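PDB 1G0D: protein-glutamine gamma-glutamyltransferase 2 from Pagrus major, which probably catalyses the calcium-dependent cross-linking of proteins, joining peptide-bound glutamine to lysine or to other primary amines. Local coordinates for residues I70-F84 with T96-Y108. Numbering follows the deposited sequence.
Sequences IKVQKEHGARDKWWF and TLHSPANAVIGHY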
# COMPACT_ATOMS: atom_id res chain seq x y z
N ILE A 70 20.41 -28.61 2.11
CA ILE A 70 19.63 -29.48 2.93
C ILE A 70 19.59 -30.87 2.37
O ILE A 70 19.25 -31.05 1.21
CB ILE A 70 18.19 -28.93 3.00
CG1 ILE A 70 18.23 -27.49 3.50
CG2 ILE A 70 17.34 -29.76 3.92
CD1 ILE A 70 16.94 -26.72 3.30
N LYS A 71 19.94 -31.85 3.19
CA LYS A 71 19.86 -33.25 2.76
C LYS A 71 18.50 -33.71 3.23
O LYS A 71 18.27 -33.80 4.43
CB LYS A 71 20.95 -34.10 3.42
CG LYS A 71 22.35 -33.80 2.86
CD LYS A 71 23.49 -34.51 3.61
CE LYS A 71 24.37 -33.55 4.45
NZ LYS A 71 24.83 -32.33 3.71
N VAL A 72 17.59 -33.97 2.30
CA VAL A 72 16.24 -34.41 2.63
C VAL A 72 16.12 -35.89 3.14
O VAL A 72 16.57 -36.83 2.47
CB VAL A 72 15.35 -34.18 1.40
CG1 VAL A 72 13.94 -34.61 1.67
CG2 VAL A 72 15.37 -32.72 1.05
N GLN A 73 15.52 -36.06 4.33
CA GLN A 73 15.29 -37.37 4.97
C GLN A 73 14.58 -38.42 4.11
O GLN A 73 13.80 -38.09 3.23
CB GLN A 73 14.45 -37.18 6.22
CG GLN A 73 15.12 -36.52 7.40
CD GLN A 73 14.10 -36.21 8.51
OE1 GLN A 73 14.32 -36.52 9.69
NE2 GLN A 73 12.98 -35.62 8.11
N LYS A 74 14.81 -39.68 4.44
CA LYS A 74 14.24 -40.79 3.67
C LYS A 74 12.80 -41.13 3.99
O LYS A 74 12.10 -41.76 3.17
CB LYS A 74 15.10 -42.04 3.81
CG LYS A 74 15.23 -42.85 2.49
CD LYS A 74 16.27 -42.24 1.54
CE LYS A 74 17.69 -42.37 2.09
NZ LYS A 74 18.68 -41.83 1.13
N GLU A 75 12.35 -40.74 5.18
CA GLU A 75 10.96 -40.96 5.53
C GLU A 75 10.58 -40.31 6.84
O GLU A 75 11.14 -39.27 7.19
CB GLU A 75 10.63 -42.45 5.53
CG GLU A 75 9.74 -42.90 4.34
CD GLU A 75 8.26 -42.50 4.46
OE1 GLU A 75 7.82 -42.10 5.56
OE2 GLU A 75 7.51 -42.57 3.45
N HIS A 76 9.65 -40.94 7.54
CA HIS A 76 9.14 -40.49 8.84
C HIS A 76 10.12 -39.45 9.36
O HIS A 76 10.96 -39.77 10.21
CB HIS A 76 9.05 -41.68 9.83
CG HIS A 76 8.02 -42.70 9.48
ND1 HIS A 76 8.14 -44.05 9.76
CD2 HIS A 76 6.84 -42.57 8.85
CE1 HIS A 76 7.10 -44.71 9.32
NE2 HIS A 76 6.29 -43.82 8.76
N GLY A 77 10.03 -38.25 8.84
CA GLY A 77 10.97 -37.20 9.24
C GLY A 77 10.50 -36.42 10.46
O GLY A 77 9.40 -36.70 10.96
N ALA A 78 11.27 -35.46 10.93
CA ALA A 78 10.85 -34.62 12.07
C ALA A 78 9.60 -33.87 11.61
O ALA A 78 8.84 -34.36 10.76
CB ALA A 78 11.94 -33.64 12.44
N ARG A 79 9.35 -32.68 12.10
CA ARG A 79 8.15 -31.96 11.68
C ARG A 79 8.65 -30.72 10.96
O ARG A 79 8.06 -30.19 10.00
CB ARG A 79 7.29 -31.62 12.88
CG ARG A 79 6.07 -32.53 13.04
CD ARG A 79 5.07 -31.97 14.04
NE ARG A 79 4.36 -30.81 13.50
CZ ARG A 79 4.70 -29.55 13.74
NH1 ARG A 79 5.75 -29.27 14.52
NH2 ARG A 79 3.98 -28.56 13.22
N ASP A 80 9.78 -30.24 11.45
CA ASP A 80 10.40 -29.10 10.85
C ASP A 80 11.54 -29.63 9.96
O ASP A 80 12.43 -28.89 9.52
CB ASP A 80 10.87 -28.13 11.94
CG ASP A 80 12.22 -28.51 12.54
OD1 ASP A 80 12.38 -29.69 12.95
OD2 ASP A 80 13.10 -27.62 12.61
N LYS A 81 11.49 -30.93 9.68
CA LYS A 81 12.49 -31.56 8.84
C LYS A 81 11.93 -31.86 7.46
O LYS A 81 10.80 -32.30 7.34
CB LYS A 81 12.93 -32.89 9.45
CG LYS A 81 14.13 -32.81 10.41
CD LYS A 81 15.22 -31.85 9.93
CE LYS A 81 15.81 -30.97 11.07
NZ LYS A 81 15.19 -29.61 11.21
N TRP A 82 12.73 -31.62 6.43
CA TRP A 82 12.32 -31.92 5.05
C TRP A 82 12.41 -33.45 4.90
O TRP A 82 13.29 -34.08 5.48
CB TRP A 82 13.31 -31.30 4.05
CG TRP A 82 13.03 -29.93 3.52
CD1 TRP A 82 13.46 -28.74 4.06
CD2 TRP A 82 12.39 -29.59 2.28
NE1 TRP A 82 13.14 -27.69 3.24
CE2 TRP A 82 12.49 -28.17 2.14
CE3 TRP A 82 11.76 -30.34 1.28
CZ2 TRP A 82 11.97 -27.50 1.03
CZ3 TRP A 82 11.24 -29.66 0.18
CH2 TRP A 82 11.35 -28.25 0.07
N TRP A 83 11.53 -34.07 4.13
CA TRP A 83 11.63 -35.52 3.92
C TRP A 83 10.81 -35.93 2.71
O TRP A 83 9.93 -35.18 2.26
CB TRP A 83 11.17 -36.31 5.15
CG TRP A 83 9.73 -36.17 5.48
CD1 TRP A 83 9.15 -35.20 6.26
CD2 TRP A 83 8.67 -37.04 5.08
NE1 TRP A 83 7.80 -35.43 6.38
CE2 TRP A 83 7.47 -36.56 5.67
CE3 TRP A 83 8.61 -38.20 4.29
CZ2 TRP A 83 6.24 -37.18 5.49
CZ3 TRP A 83 7.38 -38.83 4.12
CH2 TRP A 83 6.20 -38.31 4.73
N PHE A 84 11.10 -37.11 2.16
CA PHE A 84 10.38 -37.56 0.98
C PHE A 84 9.91 -38.99 1.05
O PHE A 84 10.39 -39.80 1.81
CB PHE A 84 11.24 -37.36 -0.28
CG PHE A 84 12.34 -38.39 -0.48
CD1 PHE A 84 12.20 -39.40 -1.43
CD2 PHE A 84 13.54 -38.32 0.24
CE1 PHE A 84 13.22 -40.32 -1.65
CE2 PHE A 84 14.57 -39.22 0.02
CZ PHE A 84 14.40 -40.23 -0.93
N THR A 96 7.47 -37.88 -3.61
CA THR A 96 6.67 -36.85 -2.96
C THR A 96 7.54 -36.15 -1.93
O THR A 96 7.93 -36.77 -0.95
CB THR A 96 5.48 -37.44 -2.24
OG1 THR A 96 4.72 -38.21 -3.17
CG2 THR A 96 4.62 -36.35 -1.67
N LEU A 97 7.84 -34.88 -2.16
CA LEU A 97 8.68 -34.12 -1.24
C LEU A 97 7.78 -33.47 -0.22
O LEU A 97 6.76 -32.89 -0.57
CB LEU A 97 9.46 -33.01 -1.96
CG LEU A 97 10.74 -33.14 -2.80
CD1 LEU A 97 11.88 -32.95 -1.88
CD2 LEU A 97 10.84 -34.47 -3.53
N HIS A 98 8.18 -33.59 1.04
CA HIS A 98 7.45 -33.00 2.17
C HIS A 98 8.34 -31.91 2.79
O HIS A 98 9.46 -32.17 3.21
CB HIS A 98 7.13 -34.07 3.22
CG HIS A 98 6.03 -35.00 2.83
ND1 HIS A 98 4.70 -34.73 3.10
CD2 HIS A 98 6.05 -36.19 2.19
CE1 HIS A 98 3.96 -35.72 2.64
NE2 HIS A 98 4.75 -36.62 2.08
N SER A 99 7.87 -30.68 2.85
CA SER A 99 8.69 -29.62 3.38
C SER A 99 8.12 -29.17 4.69
O SER A 99 6.92 -29.23 4.88
CB SER A 99 8.69 -28.43 2.41
OG SER A 99 7.46 -27.69 2.47
N PRO A 100 8.98 -28.70 5.62
CA PRO A 100 8.44 -28.23 6.91
C PRO A 100 7.67 -26.93 6.69
O PRO A 100 7.83 -26.26 5.67
CB PRO A 100 9.68 -28.01 7.77
CG PRO A 100 10.81 -27.79 6.78
CD PRO A 100 10.45 -28.59 5.55
N ALA A 101 6.81 -26.59 7.64
CA ALA A 101 6.04 -25.35 7.56
C ALA A 101 6.94 -24.14 7.94
O ALA A 101 6.47 -22.99 7.88
CB ALA A 101 4.81 -25.42 8.47
N ASN A 102 8.19 -24.38 8.34
CA ASN A 102 9.11 -23.29 8.65
C ASN A 102 10.18 -23.25 7.57
O ASN A 102 11.24 -22.65 7.74
CB ASN A 102 9.76 -23.44 10.03
CG ASN A 102 10.51 -24.74 10.19
OD1 ASN A 102 10.46 -25.60 9.32
ND2 ASN A 102 11.21 -24.89 11.31
N ALA A 103 9.89 -23.86 6.43
CA ALA A 103 10.84 -23.87 5.33
C ALA A 103 11.26 -22.45 4.86
O ALA A 103 10.47 -21.50 4.90
CB ALA A 103 10.23 -24.64 4.19
N VAL A 104 12.52 -22.32 4.43
CA VAL A 104 13.06 -21.06 3.93
C VAL A 104 12.48 -20.82 2.54
O VAL A 104 12.56 -21.69 1.69
CB VAL A 104 14.60 -21.13 3.79
CG1 VAL A 104 15.10 -19.88 3.14
CG2 VAL A 104 15.24 -21.25 5.15
N ILE A 105 11.86 -19.66 2.32
CA ILE A 105 11.32 -19.38 0.99
C ILE A 105 12.51 -19.07 0.06
O ILE A 105 13.56 -18.59 0.50
CB ILE A 105 10.31 -18.19 1.01
CG1 ILE A 105 10.99 -16.90 1.42
CG2 ILE A 105 9.24 -18.43 2.06
CD1 ILE A 105 10.15 -15.70 1.03
N GLY A 106 12.38 -19.38 -1.22
CA GLY A 106 13.50 -19.11 -2.09
C GLY A 106 13.51 -19.99 -3.30
O GLY A 106 12.58 -20.77 -3.52
N HIS A 107 14.56 -19.85 -4.11
CA HIS A 107 14.69 -20.65 -5.31
C HIS A 107 15.62 -21.80 -5.03
O HIS A 107 16.82 -21.60 -4.96
CB HIS A 107 15.27 -19.81 -6.43
CG HIS A 107 15.19 -20.45 -7.78
ND1 HIS A 107 16.12 -20.23 -8.76
CD2 HIS A 107 14.29 -21.32 -8.30
CE1 HIS A 107 15.81 -20.94 -9.82
NE2 HIS A 107 14.71 -21.61 -9.57
N TYR A 108 15.06 -23.00 -4.89
CA TYR A 108 15.83 -24.19 -4.58
C TYR A 108 16.26 -24.91 -5.84
O TYR A 108 15.62 -24.78 -6.87
CB TYR A 108 14.99 -25.17 -3.77
CG TYR A 108 14.73 -24.75 -2.35
CD1 TYR A 108 13.70 -23.85 -2.04
CD2 TYR A 108 15.47 -25.28 -1.30
CE1 TYR A 108 13.40 -23.49 -0.72
CE2 TYR A 108 15.19 -24.92 0.03
CZ TYR A 108 14.14 -24.02 0.30
OH TYR A 108 13.80 -23.68 1.60
O HOH W 1 6.02 -28.67 9.57
O HOH W 2 14.40 -25.13 4.02
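Trp83 and His98 form an antiparallel hydrogen-bonded pair where the hairpin of strands 83-88 and 92-98 opens: Trp83 N donates to His98 O (3.0 Å) and His98 N to Trp83 O (2.7 Å). On the same side of the sheet their side chains run side by side, and the imidazole makes an offset stack with the six-membered ring of Trp83, planes only 8° apart and centroids 3.9 Å apart. His98 CB continues this cover over the five-membered ring, 3.5 Å from its centroid. Trp83 CG sits between its backbone N and carbonyl carbon (chi1 65°), which carries the indole across to the histidine.

One residue earlier, Trp82 turns its indole inward. Ser99 CB and Pro100 CD lie over one face, Ser99 CB 3.5 Å from the centroid of the six-membered ring and Pro100 CD as far from that of the five-membered ring, both CH-pi contacts. Leu97 CD1 and the Tyr108 ring approach obliquely, the latter with its plane at 59°, while Ile70 CD1 reaches the edge of Tyr108. Phe40 of strand 40-46 in one sheet and Leu60, Phe130 and Met132 in the other also touch Trp82, so it lies between the two sheets of the N-terminal beta-sandwich. At its edge a water accepts from Trp82 NE1 (3.0 Å), in the indole plane, and donates to Tyr108 OH. With an alanine here, Ser99 and Pro100 would probably border a gap and the water would lose its indole donor.

The chemistry is thus divided: one tryptophan stacks on a partly exposed histidine, whereas the other packs into the apolar interior, where the only polar atom of its side chain, a buried N-H that needs an acceptor, finds one in a water shared with Tyr108.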